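Local coordinates for protein aspartate aminotransferase (Plasmodium falciparum, PDB 3K7Y) that probably catalyses the pyridoxal-phosphate-dependent transfer of an amino group from L-aspartate to 2-oxoglutarate, giving oxaloacetate and L-glutamate, and works as a homodimer, at residues L317-R320 / I321-R325. Sequence-based numbering, arbitrary orientation.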
loop_
_atom_site.group_PDB
_atom_site.type_symbol
_atom_site.label_atom_id
_atom_site.label_comp_id
_atom_site.label_asym_id
_atom_site.label_seq_id
_atom_site.Cartn_x
_atom_site.Cartn_y
_atom_site.Cartn_z
ATOM N N LEU A 317 -12.380 3.988 26.513
ATOM C CA LEU A 317 -13.219 3.713 25.339
ATOM C C LEU A 317 -13.970 2.375 25.404
ATOM O O LEU A 317 -15.196 2.359 25.326
ATOM C CB LEU A 317 -12.424 3.860 24.035
ATOM C CG LEU A 317 -13.234 3.958 22.745
ATOM C CD1 LEU A 317 -14.404 4.905 22.906
ATOM C CD2 LEU A 317 -12.345 4.420 21.613
ATOM N N SER A 318 -13.248 1.268 25.555
ATOM C CA SER A 318 -13.889 -0.043 25.662
ATOM C C SER A 318 -14.963 -0.059 26.759
ATOM O O SER A 318 -15.996 -0.722 26.614
ATOM C CB SER A 318 -12.861 -1.140 25.926
ATOM O OG SER A 318 -12.378 -1.059 27.257
ATOM N N GLN A 319 -14.718 0.660 27.857
ATOM C CA GLN A 319 -15.738 0.803 28.894
ATOM C C GLN A 319 -17.018 1.357 28.252
ATOM O O GLN A 319 -18.032 0.667 28.204
ATOM C CB GLN A 319 -15.262 1.680 30.074
ATOM C CG GLN A 319 -15.736 3.160 30.024
ATOM C CD GLN A 319 -15.413 4.002 31.271
ATOM O OE1 GLN A 319 -14.665 3.581 32.157
ATOM N NE2 GLN A 319 -15.984 5.206 31.332
ATOM N N ARG A 320 -16.951 2.574 27.706
ATOM C CA ARG A 320 -18.140 3.248 27.182
ATOM C C ARG A 320 -18.895 2.339 26.218
ATOM O O ARG A 320 -20.117 2.215 26.304
ATOM C CB ARG A 320 -17.786 4.581 26.512
ATOM C CG ARG A 320 -18.999 5.277 25.889
ATOM C CD ARG A 320 -18.655 6.487 24.978
ATOM N NE ARG A 320 -18.159 6.152 23.628
ATOM C CZ ARG A 320 -18.866 5.608 22.628
ATOM N NH1 ARG A 320 -20.145 5.265 22.773
ATOM N NH2 ARG A 320 -18.268 5.380 21.464
ATOM N N ILE A 321 -18.154 1.694 25.322
ATOM C CA ILE A 321 -18.737 0.774 24.359
ATOM C C ILE A 321 -19.476 -0.353 25.068
ATOM O O ILE A 321 -20.692 -0.445 24.931
ATOM C CB ILE A 321 -17.701 0.251 23.348
ATOM C CG1 ILE A 321 -17.304 1.384 22.389
ATOM C CG2 ILE A 321 -18.273 -0.911 22.563
ATOM C CD1 ILE A 321 -16.026 1.152 21.598
ATOM N N THR A 322 -18.786 -1.183 25.853
ATOM C CA THR A 322 -19.485 -2.322 26.451
ATOM C C THR A 322 -20.670 -1.835 27.292
ATOM O O THR A 322 -21.660 -2.547 27.421
ATOM C CB THR A 322 -18.570 -3.336 27.201
ATOM O OG1 THR A 322 -18.387 -2.925 28.545
ATOM C CG2 THR A 322 -17.224 -3.498 26.539
ATOM N N ASN A 323 -20.583 -0.602 27.804
ATOM C CA ASN A 323 -21.695 0.052 28.530
ATOM C C ASN A 323 -22.869 0.375 27.603
ATOM O O ASN A 323 -24.007 -0.028 27.855
ATOM C CB ASN A 323 -21.234 1.332 29.265
ATOM C CG ASN A 323 -20.287 1.045 30.445
ATOM O OD1 ASN A 323 -19.966 -0.111 30.741
ATOM N ND2 ASN A 323 -19.832 2.108 31.113
ATOM N N ASN A 324 -22.576 1.108 26.533
ATOM C CA ASN A 324 -23.512 1.357 25.440
ATOM C C ASN A 324 -24.276 0.093 24.951
ATOM O O ASN A 324 -25.466 0.162 24.659
ATOM C CB ASN A 324 -22.742 1.979 24.276
ATOM C CG ASN A 324 -23.497 3.111 23.598
ATOM O OD1 ASN A 324 -24.354 3.760 24.213
ATOM N ND2 ASN A 324 -23.165 3.373 22.324
ATOM N N ARG A 325 -23.582 -1.046 24.857
ATOM C CA ARG A 325 -24.186 -2.345 24.515
ATOM C C ARG A 325 -25.154 -2.849 25.590
ATOM O O ARG A 325 -26.252 -3.327 25.278
ATOM C CB ARG A 325 -23.094 -3.396 24.279
ATOM C CG ARG A 325 -23.606 -4.786 23.897
ATOM C CD ARG A 325 -22.518 -5.842 24.001
ATOM N NE ARG A 325 -21.563 -5.785 22.897
ATOM C CZ ARG A 325 -20.446 -5.059 22.900
ATOM N NH1 ARG A 325 -20.132 -4.309 23.954
ATOM N NH2 ARG A 325 -19.632 -5.077 21.849
#
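The guanidinium of Arg320 has CG1 of Ile321 over one face, 4.2 Å above the plane and displaced toward the rim, and ND2 of Asn324 at its edge. The guanidinium of Arg325, a buried residue, has CA of Thr322 in plane at its edge. Arg320 and Asn324 run side by side with their flat groups turned 73° apart; NH1 of Arg320 lies 3.6 Å from ND2 of Asn324, but both are donors, so the approach is no bond, and Asn324 ND2 donates to the carbonyl of Ile386. Arg320 leaves the helix with CG anti to the backbone N (chi1 177°) and bends at chi3, which brings the guanidinium back over Ile321. Both segments belong to helix 304-335, probably the long helix that links the cofactor-binding and small domains in fold-type I aminotransferases. Backbone bonds four residues apart tie them, such as Asn324 N to Arg320 O (2.7 Å) and Ile321 N to Leu317 O (3.0 Å). Leu317 and Ile321 cross at an angle, CG to CD1 4.1 Å; Leu317 also packs on His47 and Ile321 on Phe219, both in loops. Ser318 OG bonds to the carbonyl of His221, and Arg325 NH2 to those of Gly353 and Phe355.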